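Local coordinates for beta-N-acetylhexosaminidase (Mycobacterium smegmatis, PDB 4YYF), which probably catalyses the hydrolysis of terminal non-reducing N-acetyl-D-hexosamine residues from N-acetyl-beta-D-hexosaminides, at residues A[192-197]-A[242-247]; A[118-123]-A[140-145]; A[60-63]-A[67-70]; A[56-61]-A[322-327]; A[167-172]-A[212-217]. The protein carries 1 engineered substitution. One frame throughout, in Å; residues are numbered along the deposited sequence.

Interaction 1: A[192-197]-A[242-247]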
# COMPACT_ATOMS: atom_id res chain seq x y z
N GLY A 192 -8.17 -2.60 -14.74
CA GLY A 192 -7.69 -3.89 -15.24
C GLY A 192 -7.33 -4.82 -14.11
O GLY A 192 -7.72 -5.99 -14.10
N LEU A 193 -6.60 -4.30 -13.12
CA LEU A 193 -6.24 -5.09 -11.95
C LEU A 193 -7.48 -5.54 -11.21
O LEU A 193 -7.62 -6.72 -10.87
CB LEU A 193 -5.35 -4.28 -11.00
CG LEU A 193 -3.93 -3.95 -11.47
CD1 LEU A 193 -3.23 -3.11 -10.40
CD2 LEU A 193 -3.12 -5.21 -11.76
N ARG A 194 -8.38 -4.59 -10.97
CA ARG A 194 -9.64 -4.84 -10.28
C ARG A 194 -10.46 -5.92 -11.00
O ARG A 194 -11.02 -6.82 -10.35
CB ARG A 194 -10.44 -3.51 -10.19
CG ARG A 194 -11.88 -3.58 -9.71
CD ARG A 194 -12.49 -2.15 -9.61
NE ARG A 194 -11.53 -1.28 -8.92
CZ ARG A 194 -10.96 -0.19 -9.42
NH1 ARG A 194 -10.07 0.46 -8.70
NH2 ARG A 194 -11.29 0.25 -10.63
N ASP A 195 -10.55 -5.83 -12.32
CA ASP A 195 -11.33 -6.83 -13.06
C ASP A 195 -10.69 -8.22 -13.06
O ASP A 195 -11.36 -9.23 -13.29
CB ASP A 195 -11.61 -6.36 -14.50
CG ASP A 195 -12.61 -5.22 -14.57
OD1 ASP A 195 -13.26 -4.93 -13.54
OD2 ASP A 195 -12.76 -4.59 -15.65
N ALA A 196 -9.39 -8.27 -12.79
CA ALA A 196 -8.68 -9.54 -12.59
C ALA A 196 -8.92 -10.08 -11.17
O ALA A 196 -8.63 -11.24 -10.88
CB ALA A 196 -7.18 -9.38 -12.83
N GLY A 197 -9.44 -9.23 -10.29
CA GLY A 197 -9.69 -9.63 -8.91
C GLY A 197 -8.52 -9.32 -7.98
O GLY A 197 -8.47 -9.81 -6.85
N GLN A 242 -13.89 4.35 -7.34
CA GLN A 242 -14.04 3.17 -8.19
C GLN A 242 -13.55 1.94 -7.40
O GLN A 242 -12.36 1.64 -7.37
CB GLN A 242 -13.29 3.37 -9.53
CG GLN A 242 -13.88 4.53 -10.38
CD GLN A 242 -13.05 4.89 -11.62
OE1 GLN A 242 -12.10 4.20 -11.99
NE2 GLN A 242 -13.43 5.99 -12.29
N ALA A 243 -14.49 1.26 -6.76
CA ALA A 243 -14.20 0.20 -5.79
C ALA A 243 -14.26 -1.19 -6.42
O ALA A 243 -14.96 -1.40 -7.41
CB ALA A 243 -15.19 0.28 -4.65
N PRO A 244 -13.52 -2.16 -5.86
CA PRO A 244 -12.61 -2.01 -4.72
C PRO A 244 -11.31 -1.32 -5.09
O PRO A 244 -10.76 -1.49 -6.20
CB PRO A 244 -12.35 -3.46 -4.27
CG PRO A 244 -12.61 -4.28 -5.47
CD PRO A 244 -13.69 -3.57 -6.26
N VAL A 245 -10.81 -0.52 -4.16
CA VAL A 245 -9.57 0.19 -4.37
C VAL A 245 -9.04 0.56 -2.98
O VAL A 245 -9.82 0.71 -2.04
CB VAL A 245 -9.78 1.45 -5.26
CG1 VAL A 245 -10.57 2.53 -4.51
CG2 VAL A 245 -8.44 2.01 -5.76
N ALA A 246 -7.73 0.65 -2.86
CA ALA A 246 -7.08 1.08 -1.62
C ALA A 246 -6.21 2.27 -1.95
O ALA A 246 -5.99 2.58 -3.12
CB ALA A 246 -6.25 -0.05 -1.01
N VAL A 247 -5.72 2.95 -0.92
CA VAL A 247 -4.81 4.07 -1.11
C VAL A 247 -3.58 3.82 -0.25
O VAL A 247 -3.71 3.28 0.85
CB VAL A 247 -5.48 5.40 -0.70
CG1 VAL A 247 -4.45 6.57 -0.66
CG2 VAL A 247 -6.65 5.75 -1.64
O HOH W 1 -10.14 2.65 -11.92
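R194 and P244 bring the two backbones nearest each other, with their CA atoms 6.9 Å apart. R194 sits in the last turn of helix 179-196. That helix closes in a Schellman motif at G197, a glycine with positive phi. Segment 242-247 starts as loop, has a cis peptide bond before P244, and becomes strand only at A246. R194 carries the contact from the helix side. Its CG stands anti to the backbone N (chi1 170°), and a bend at chi3 (-47°) brings the guanidinium edge to P244 O and one face against the Q242 carbonyl. R194 NE gives P244 O a fairly straight bond of 2.8 Å (164° at the hydrogen). R194 NH1 donates to the same P244 O at 3.2 Å, less straight. This grip is side-on: the oxygen lies in the guanidinium plane, and both nitrogens reach it from one face of its carbonyl plane. Q242 O lies 2.9 Å from R194 NH1, but the angle is too poor for a hydrogen bond. R194 NH2 gives to a water at 3.0 Å, which in turn donates to Q242 OE1. The aliphatic part packs too, R194 CD lying 3.8 Å from P244 CD. The contact ties the C-terminal end of helix 179-196 to the loop leading into barrel strand 246-249. R194 and L193 also touch P200 of strand 199-205, while L193 and A196 pack on helix 132-148.

Interaction 2: A[118-123]-A[140-145]. With ACT (acetate ion), chain E.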
# COMPACT_ATOMS: atom_id res chain seq x y z
N GLY A 118 6.49 -11.82 -17.26
CA GLY A 118 6.96 -11.06 -18.41
C GLY A 118 7.20 -9.61 -18.03
O GLY A 118 6.66 -9.12 -17.05
N SER A 119 8.00 -8.90 -18.81
CA SER A 119 8.19 -7.49 -18.52
C SER A 119 7.12 -6.63 -19.21
O SER A 119 6.48 -7.05 -20.17
CB SER A 119 9.59 -7.04 -18.94
OG SER A 119 9.70 -7.09 -20.34
N GLN A 120 6.94 -5.42 -18.70
CA GLN A 120 5.99 -4.46 -19.24
C GLN A 120 6.73 -3.14 -19.31
O GLN A 120 7.57 -2.86 -18.45
CB GLN A 120 4.80 -4.35 -18.30
CG GLN A 120 3.74 -3.30 -18.65
CD GLN A 120 3.02 -2.81 -17.42
OE1 GLN A 120 2.11 -3.46 -16.91
NE2 GLN A 120 3.45 -1.66 -16.92
N PRO A 121 6.44 -2.31 -20.33
CA PRO A 121 7.01 -0.96 -20.34
C PRO A 121 6.63 -0.17 -19.08
O PRO A 121 5.64 -0.49 -18.42
CB PRO A 121 6.38 -0.32 -21.58
CG PRO A 121 6.11 -1.48 -22.49
CD PRO A 121 5.70 -2.61 -21.58
N SER A 122 7.41 0.85 -18.75
CA SER A 122 7.09 1.71 -17.62
C SER A 122 5.74 2.39 -17.84
O SER A 122 5.26 2.47 -18.97
CB SER A 122 8.15 2.80 -17.51
OG SER A 122 8.07 3.65 -18.64
N ALA A 123 5.17 2.91 -16.76
CA ALA A 123 3.90 3.66 -16.82
C ALA A 123 3.98 4.79 -17.83
O ALA A 123 3.04 5.04 -18.58
CB ALA A 123 3.58 4.23 -15.43
N LEU A 140 -5.24 -6.01 -17.04
CA LEU A 140 -6.08 -7.20 -16.87
C LEU A 140 -5.28 -8.48 -17.06
O LEU A 140 -5.33 -9.38 -16.22
CB LEU A 140 -7.25 -7.17 -17.87
CG LEU A 140 -8.19 -8.39 -17.81
CD1 LEU A 140 -8.84 -8.55 -16.43
CD2 LEU A 140 -9.26 -8.30 -18.89
N ASP A 141 -4.56 -8.58 -18.17
CA ASP A 141 -3.73 -9.76 -18.44
C ASP A 141 -2.72 -10.01 -17.34
O ASP A 141 -2.54 -11.15 -16.91
CB ASP A 141 -3.00 -9.61 -19.79
CG ASP A 141 -3.93 -9.77 -20.99
OD1 ASP A 141 -5.07 -10.28 -20.82
OD2 ASP A 141 -3.52 -9.41 -22.11
N ARG A 142 -2.05 -8.96 -16.89
CA ARG A 142 -1.03 -9.13 -15.86
C ARG A 142 -1.62 -9.42 -14.49
O ARG A 142 -1.07 -10.19 -13.72
CB ARG A 142 -0.08 -7.94 -15.83
CG ARG A 142 0.78 -7.88 -17.08
CD ARG A 142 1.60 -6.60 -17.15
NE ARG A 142 2.75 -6.60 -16.24
CZ ARG A 142 3.87 -7.28 -16.46
NH1 ARG A 142 3.97 -8.07 -17.53
NH2 ARG A 142 4.89 -7.19 -15.62
N GLY A 143 -2.76 -8.81 -14.20
CA GLY A 143 -3.51 -9.14 -12.99
C GLY A 143 -3.86 -10.62 -12.90
O GLY A 143 -3.74 -11.22 -11.83
N ARG A 144 -4.32 -11.21 -14.00
CA ARG A 144 -4.65 -12.63 -13.99
C ARG A 144 -3.40 -13.45 -13.74
O ARG A 144 -3.44 -14.45 -13.03
CB ARG A 144 -5.31 -13.03 -15.31
CG ARG A 144 -6.73 -12.51 -15.44
CD ARG A 144 -7.27 -12.66 -16.85
NE ARG A 144 -8.65 -12.18 -16.94
CZ ARG A 144 -9.29 -11.96 -18.08
NH1 ARG A 144 -8.67 -12.15 -19.24
NH2 ARG A 144 -10.55 -11.52 -18.06
N LYS A 145 -2.28 -13.02 -14.33
CA LYS A 145 -1.01 -13.73 -14.14
C LYS A 145 -0.56 -13.64 -12.68
O LYS A 145 0.00 -14.59 -12.15
CB LYS A 145 0.07 -13.21 -15.09
CG LYS A 145 -0.13 -13.60 -16.55
CD LYS A 145 0.84 -12.85 -17.46
CE LYS A 145 0.60 -13.13 -18.93
NZ LYS A 145 1.66 -12.51 -19.80
C ACT E . 1.38 -8.81 -20.22
O ACT E . 0.96 -9.96 -19.98
OXT ACT E . 2.56 -8.59 -19.87
CH3 ACT E . 0.52 -7.76 -20.85
O HOH W 2 2.99 -4.78 -14.15
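G118 and Q120, in the loop between helices 114-117 and 123-129, receive R142 from helix 132-148, one of the outer helices of the TIM-barrel domain. R142 grips G118 O end-on. NH1 donates at 2.9 Å and NH2 at 3.0 Å from R142 to G118 O, which lies in the guanidinium plane. A bend at chi3 (76°) helps bring the group round to the loop. Q120 CB sits over the centre of one guanidinium face, 3.6 Å from R142 CZ. The Q120 amide is turned 64° from the guanidinium. It is fixed by NE2 donating to P121 O at 2.9 Å and by a further bond to E106 O, while OE1 bonds Y189 OH. R142 NE gives to a water at 2.8 Å. A bound acetate, probably from the crystallisation liquor, joins the two basic side chains: R142 NH1 donates to its OXT at 2.8 Å and K145 NZ to its O at 2.7 Å. R142 NH2 also forms a salt bridge with E105. Each guanidinium nitrogen is therefore bonded. The E105 carboxylate would probably favour the positive charge of R142, and in the crystal the acetate adds to this. The rotation of the guanidinium is fixed from several directions.

Interaction 3: A[60-63]-A[67-70]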
# COMPACT_ATOMS: atom_id res chain seq x y z
N ARG A 60 6.02 -18.79 6.32
CA ARG A 60 5.29 -19.81 7.06
C ARG A 60 5.30 -19.52 8.56
O ARG A 60 4.28 -19.65 9.23
CB ARG A 60 5.85 -21.20 6.79
CG ARG A 60 5.06 -22.32 7.48
CD ARG A 60 5.59 -23.71 7.13
NE ARG A 60 5.44 -23.99 5.70
CZ ARG A 60 4.31 -24.39 5.13
NH1 ARG A 60 3.21 -24.56 5.86
NH2 ARG A 60 4.28 -24.63 3.82
N ALA A 61 6.45 -19.13 9.09
CA ALA A 61 6.56 -18.84 10.51
C ALA A 61 5.80 -17.57 10.92
O ALA A 61 5.13 -17.57 11.94
CB ALA A 61 8.03 -18.76 10.94
N VAL A 62 5.88 -16.51 10.12
CA VAL A 62 5.25 -15.26 10.54
C VAL A 62 3.72 -15.38 10.52
O VAL A 62 3.03 -14.87 11.42
CB VAL A 62 5.78 -14.01 9.77
CG1 VAL A 62 5.13 -13.89 8.38
CG2 VAL A 62 5.53 -12.73 10.57
N VAL A 63 3.19 -16.10 9.54
CA VAL A 63 1.74 -16.30 9.42
C VAL A 63 1.20 -17.22 10.52
O VAL A 63 0.21 -16.88 11.19
CB VAL A 63 1.36 -16.82 8.02
CG1 VAL A 63 -0.12 -17.26 7.98
CG2 VAL A 63 1.65 -15.74 6.98
N HIS A 67 0.04 -14.57 12.99
CA HIS A 67 -1.24 -14.26 12.33
C HIS A 67 -1.27 -12.87 11.70
O HIS A 67 -2.31 -12.20 11.71
CB HIS A 67 -2.40 -14.39 13.31
CG HIS A 67 -2.46 -15.72 13.99
ND1 HIS A 67 -2.50 -16.90 13.29
CD2 HIS A 67 -2.48 -16.05 15.30
CE1 HIS A 67 -2.53 -17.91 14.14
NE2 HIS A 67 -2.52 -17.42 15.37
N VAL A 68 -0.14 -12.46 11.14
CA VAL A 68 -0.10 -11.19 10.40
C VAL A 68 -1.08 -11.24 9.23
O VAL A 68 -1.26 -12.29 8.59
CB VAL A 68 1.32 -10.81 9.91
CG1 VAL A 68 2.25 -10.51 11.09
CG2 VAL A 68 1.91 -11.91 9.01
N GLY A 69 -1.74 -10.12 8.97
CA GLY A 69 -2.79 -10.09 7.97
C GLY A 69 -2.24 -10.18 6.56
O GLY A 69 -2.91 -10.67 5.64
N GLY A 70 -1.01 -9.71 6.37
CA GLY A 70 -0.47 -9.68 5.02
C GLY A 70 1.01 -9.94 4.98
O GLY A 70 1.74 -9.64 5.92
O HOH W 3 -2.86 -17.28 10.40
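V62 and V68 form the tight half of this contact, and H67 forms the looser, wetter half. On the tight side the two valines cross at about a right angle. V62 CG1 touches V68 CG2 at 3.8 Å, and V62 CG2 lies 4.0 Å from V68 CG1. V68 CG1 stands anti to the carbonyl carbon (chi1 -66°). This leaves CG2 between the backbone N and the carbonyl carbon, facing the helix. V63 adds a wider apolar approach, its CG2 being 4.3 Å from V68 CG2. These three valines are buried. On the other side the backbone itself makes the link. H67 N donates to V63 O at 2.9 Å, a bent bond (132°) reached from above the carbonyl plane. H67 is the first residue to leave helical angles, with positive phi. Its CA also makes a CH...O contact with V63 O, at 3.2 Å. The partly exposed imidazole lies beside V63 O. A water lies in its ring plane, 2.9 Å from H67 ND1, and donates to V63 O at 3.2 Å. The contact is the turn of a beta-alpha-beta crossover, where helix 56-66 gives way to strand 70-73 beside strand 49-52. V327 of helix 327-340 packs on V62 and V68. I90 of helix 86-93 and I71 of strand 70-73 pack on V63.

Interaction 4: A[56-61]-A[322-327]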
# COMPACT_ATOMS: atom_id res chain seq x y z
N ALA A 56 9.72 -19.01 1.74
CA ALA A 56 8.60 -19.77 2.28
C ALA A 56 8.71 -19.96 3.79
O ALA A 56 7.72 -19.81 4.50
CB ALA A 56 8.46 -21.11 1.56
N ALA A 57 9.90 -20.30 4.30
CA ALA A 57 10.05 -20.61 5.73
C ALA A 57 9.78 -19.37 6.60
O ALA A 57 9.20 -19.45 7.68
CB ALA A 57 11.45 -21.20 6.03
N ASP A 58 10.20 -18.22 6.10
CA ASP A 58 9.99 -16.94 6.77
C ASP A 58 8.48 -16.60 6.77
O ASP A 58 7.90 -16.22 7.81
CB ASP A 58 10.80 -15.86 6.04
CG ASP A 58 10.77 -14.51 6.73
OD1 ASP A 58 10.74 -14.45 7.98
OD2 ASP A 58 10.79 -13.47 6.01
N ALA A 59 7.83 -16.78 5.62
CA ALA A 59 6.40 -16.53 5.51
C ALA A 59 5.61 -17.52 6.35
O ALA A 59 4.63 -17.15 7.01
CB ALA A 59 5.94 -16.60 4.05
N ARG A 60 6.02 -18.79 6.32
CA ARG A 60 5.29 -19.81 7.06
C ARG A 60 5.30 -19.52 8.56
O ARG A 60 4.28 -19.65 9.23
CB ARG A 60 5.85 -21.20 6.79
CG ARG A 60 5.06 -22.32 7.48
CD ARG A 60 5.59 -23.71 7.13
NE ARG A 60 5.44 -23.99 5.70
CZ ARG A 60 4.31 -24.39 5.13
NH1 ARG A 60 3.21 -24.56 5.86
NH2 ARG A 60 4.28 -24.63 3.82
N ALA A 61 6.45 -19.13 9.09
CA ALA A 61 6.56 -18.84 10.51
C ALA A 61 5.80 -17.57 10.92
O ALA A 61 5.13 -17.57 11.94
CB ALA A 61 8.03 -18.76 10.94
N ILE A 322 9.22 -4.08 5.61
CA ILE A 322 9.70 -5.11 4.69
C ILE A 322 10.42 -6.31 5.30
O ILE A 322 11.02 -7.10 4.58
CB ILE A 322 10.48 -4.51 3.49
CG1 ILE A 322 11.80 -3.86 3.94
CG2 ILE A 322 9.60 -3.50 2.73
CD1 ILE A 322 12.67 -3.41 2.78
N THR A 323 10.32 -6.46 6.62
CA THR A 323 10.92 -7.61 7.31
C THR A 323 9.96 -8.17 8.37
O THR A 323 9.09 -7.45 8.85
CB THR A 323 12.24 -7.22 7.98
OG1 THR A 323 12.03 -6.01 8.72
CG2 THR A 323 13.34 -6.98 6.95
N THR A 324 10.16 -9.43 8.74
CA THR A 324 9.31 -10.09 9.74
C THR A 324 9.88 -10.06 11.15
O THR A 324 9.16 -10.34 12.11
CB THR A 324 9.12 -11.57 9.40
OG1 THR A 324 10.40 -12.20 9.37
CG2 THR A 324 8.43 -11.74 8.03
N ALA A 325 11.18 -9.78 11.28
CA ALA A 325 11.86 -9.88 12.59
C ALA A 325 11.20 -9.04 13.68
O ALA A 325 11.17 -9.42 14.85
CB ALA A 325 13.33 -9.50 12.47
N GLU A 326 10.67 -7.88 13.30
CA GLU A 326 10.19 -6.92 14.29
C GLU A 326 8.77 -7.20 14.77
O GLU A 326 8.27 -6.54 15.68
CB GLU A 326 10.27 -5.50 13.72
CG GLU A 326 11.68 -5.04 13.37
CD GLU A 326 12.16 -5.54 12.01
OE1 GLU A 326 11.38 -6.21 11.29
OE2 GLU A 326 13.33 -5.27 11.67
N VAL A 327 8.11 -8.18 14.16
CA VAL A 327 6.68 -8.38 14.40
C VAL A 327 6.31 -8.57 15.89
O VAL A 327 5.41 -7.90 16.39
CB VAL A 327 6.10 -9.52 13.54
CG1 VAL A 327 4.72 -9.92 14.05
CG2 VAL A 327 6.03 -9.10 12.06
O HOH W 4 11.78 -11.09 6.62
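T324 OG1 donates to D58 OD1 at 2.7 Å, the one direct polar bond between the segments. It uses the syn lone pair of OD1, on the side of the other carboxylate oxygen. The two side chains come from opposite directions. D58 CG is anti to the backbone N (chi1 -174°), which carries the carboxylate off the helix toward the turn. The hydroxyl is not the sole touching branch of the threonine. T324 CG2 lies 3.6 Å from both D58 OD1 and D58 OD2, so the methyl packs alongside the carboxylate. A water links the other oxygen to the turn: it is 2.6 Å from D58 OD2 and accepts from T324 N at 3.1 Å. D58 OD2 also accepts from T54 N, just ahead of the helix. The turn has its own bracing. It is a type I turn with V327 N bonded to T324 O at 3.2 Å, and T323 OG1 donates to E326 OE1 at 2.7 Å. The contact joins the start of helix 56-66, which follows strand 49-52, to the loop between strand 319-321 and helix 327-340. Those strands pair in parallel, and T324 rests on V51 of strand 49-52 and on V62 of helix 56-66.

Interaction 5: A[167-172]-A[212-217]. With FMT (formic acid), chain G.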
# COMPACT_ATOMS: atom_id res chain seq x y z
N ASP A 167 14.67 7.74 -14.67
CA ASP A 167 15.22 6.91 -13.57
C ASP A 167 15.45 7.73 -12.29
O ASP A 167 16.54 7.76 -11.74
CB ASP A 167 16.50 6.20 -14.02
CG ASP A 167 16.97 5.12 -13.04
OD1 ASP A 167 16.17 4.63 -12.22
OD2 ASP A 167 18.17 4.77 -13.10
N THR A 168 14.40 8.41 -11.84
CA THR A 168 14.42 9.08 -10.54
C THR A 168 13.39 8.37 -9.66
O THR A 168 12.78 7.40 -10.10
CB THR A 168 14.09 10.57 -10.66
OG1 THR A 168 12.81 10.71 -11.28
CG2 THR A 168 15.13 11.27 -11.52
N VAL A 169 13.20 8.82 -8.42
CA VAL A 169 12.37 8.07 -7.47
C VAL A 169 10.98 7.73 -8.02
O VAL A 169 10.54 6.58 -7.97
CB VAL A 169 12.30 8.77 -6.07
CG1 VAL A 169 11.81 10.21 -6.19
CG2 VAL A 169 11.42 7.96 -5.11
N ILE A 170 10.29 8.73 -8.58
CA ILE A 170 9.04 8.46 -9.28
C ILE A 170 9.36 8.35 -10.77
O ILE A 170 9.36 7.24 -11.32
CB ILE A 170 7.98 9.55 -9.01
CG1 ILE A 170 7.71 9.66 -7.51
CG2 ILE A 170 6.68 9.21 -9.72
CD1 ILE A 170 7.35 8.33 -6.85
N GLY A 171 9.67 9.47 -11.42
CA GLY A 171 10.14 9.44 -12.80
C GLY A 171 9.21 8.65 -13.72
O GLY A 171 8.00 8.87 -13.71
N ASP A 172 9.76 7.71 -14.48
CA ASP A 172 8.94 6.96 -15.45
C ASP A 172 7.89 6.02 -14.82
O ASP A 172 7.13 5.35 -15.54
CB ASP A 172 9.80 6.23 -16.50
CG ASP A 172 10.63 5.08 -15.92
OD1 ASP A 172 10.41 4.67 -14.75
OD2 ASP A 172 11.49 4.56 -16.66
N SER A 212 10.67 16.94 -2.98
CA SER A 212 12.03 17.50 -3.10
C SER A 212 13.16 16.48 -3.28
O SER A 212 14.31 16.87 -3.50
CB SER A 212 12.34 18.40 -1.91
OG SER A 212 12.18 17.71 -0.69
N GLY A 213 12.87 15.19 -3.17
CA GLY A 213 13.90 14.18 -3.28
C GLY A 213 13.34 12.79 -3.11
O GLY A 213 12.14 12.58 -3.31
N ASP A 214 14.19 11.86 -2.69
CA ASP A 214 13.83 10.44 -2.59
C ASP A 214 13.56 10.04 -1.13
O ASP A 214 14.48 10.02 -0.31
CB ASP A 214 14.97 9.59 -3.17
CG ASP A 214 14.62 8.12 -3.27
OD1 ASP A 214 13.60 7.68 -2.69
OD2 ASP A 214 15.39 7.38 -3.92
N SER A 215 12.31 9.71 -0.81
CA SER A 215 11.96 9.34 0.56
C SER A 215 12.61 8.04 1.04
O SER A 215 12.61 7.74 2.24
CB SER A 215 10.44 9.28 0.75
OG SER A 215 9.80 8.47 -0.22
N HIS A 216 13.16 7.26 0.12
CA HIS A 216 13.91 6.06 0.51
C HIS A 216 15.15 6.45 1.32
O HIS A 216 15.61 5.70 2.19
CB HIS A 216 14.34 5.24 -0.71
CG HIS A 216 13.22 4.55 -1.41
ND1 HIS A 216 12.51 5.13 -2.44
CD2 HIS A 216 12.68 3.32 -1.23
CE1 HIS A 216 11.58 4.29 -2.86
NE2 HIS A 216 11.67 3.18 -2.15
N THR A 217 15.70 7.62 1.04
CA THR A 217 17.00 7.96 1.61
C THR A 217 16.96 9.04 2.69
O THR A 217 17.93 9.24 3.41
CB THR A 217 18.02 8.33 0.52
OG1 THR A 217 17.54 9.46 -0.21
CG2 THR A 217 18.24 7.16 -0.43
C FMT G . 9.35 0.81 -4.36
O1 FMT G . 9.18 1.71 -3.54
O2 FMT G . 10.38 0.65 -5.02
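V169 meets a carboxylate here, not an apolar partner: its CG2 is 3.3 Å from D214 OD1. That same oxygen is already held by two N-H groups of H216. H216 ND1 donates to D214 OD1 at 2.8 Å, along the syn lone pair and in the plane of the ring. H216 N donates to D214 OD1 at 2.9 Å, from above the carboxylate plane, and makes an Asx turn. The methyl thus packs beside an oxygen that already accepts two hydrogen bonds. V169 CG2 also approaches the ring edge, 4.0 Å from H216 ND1. The other branch, CG1, lies between the backbone N and carbonyl carbon of V169 (chi1 55°) and touches G213 O at 3.7 Å. The loop is tied further at D214 O, which accepts from T217 N at 3.0 Å and from T217 OG1 at 3.1 Å. Across the ring, H216 NE2 donates to O1 of a bound formic acid molecule at 3.2 Å. The formic acid is probably from the crystallisation liquor; its place at the ring is consistent with a small-molecule pocket. In the other loop, R109 forms salt bridges with D167 and D172. Both loops follow barrel strands, 153-154 and 199-205. An Asp-Ser-His run after strand 199-205, with the histidine bonded to the aspartate, is as in family 3 N-acetylglucosaminidases, where this loop lies beside the active site.

In the fold
All five contacts lie in the TIM-barrel domain. Interactions 3 and 4 share helix 56-66, with centres about 7 Å apart, and touch through V62 and V327. Interaction 4 joins the first and last parts of the barrel, so interactions 1, 2 and 5 fall inside the loop it closes. Interaction 3 closes before interaction 2 opens, and interaction 2 before interactions 5 and 1, which alternate. Interactions 1 and 2, centres about 15 Å apart, touch where helices 179-196 and 132-148 pack. Interaction 2 meets interaction 5 where S122 and A123 pack on D172. Interactions 3 and 5 are on opposite sides of the chain's centre, their centres about 31 Å apart. The contacts thus join helices and loops at several places around the barrel.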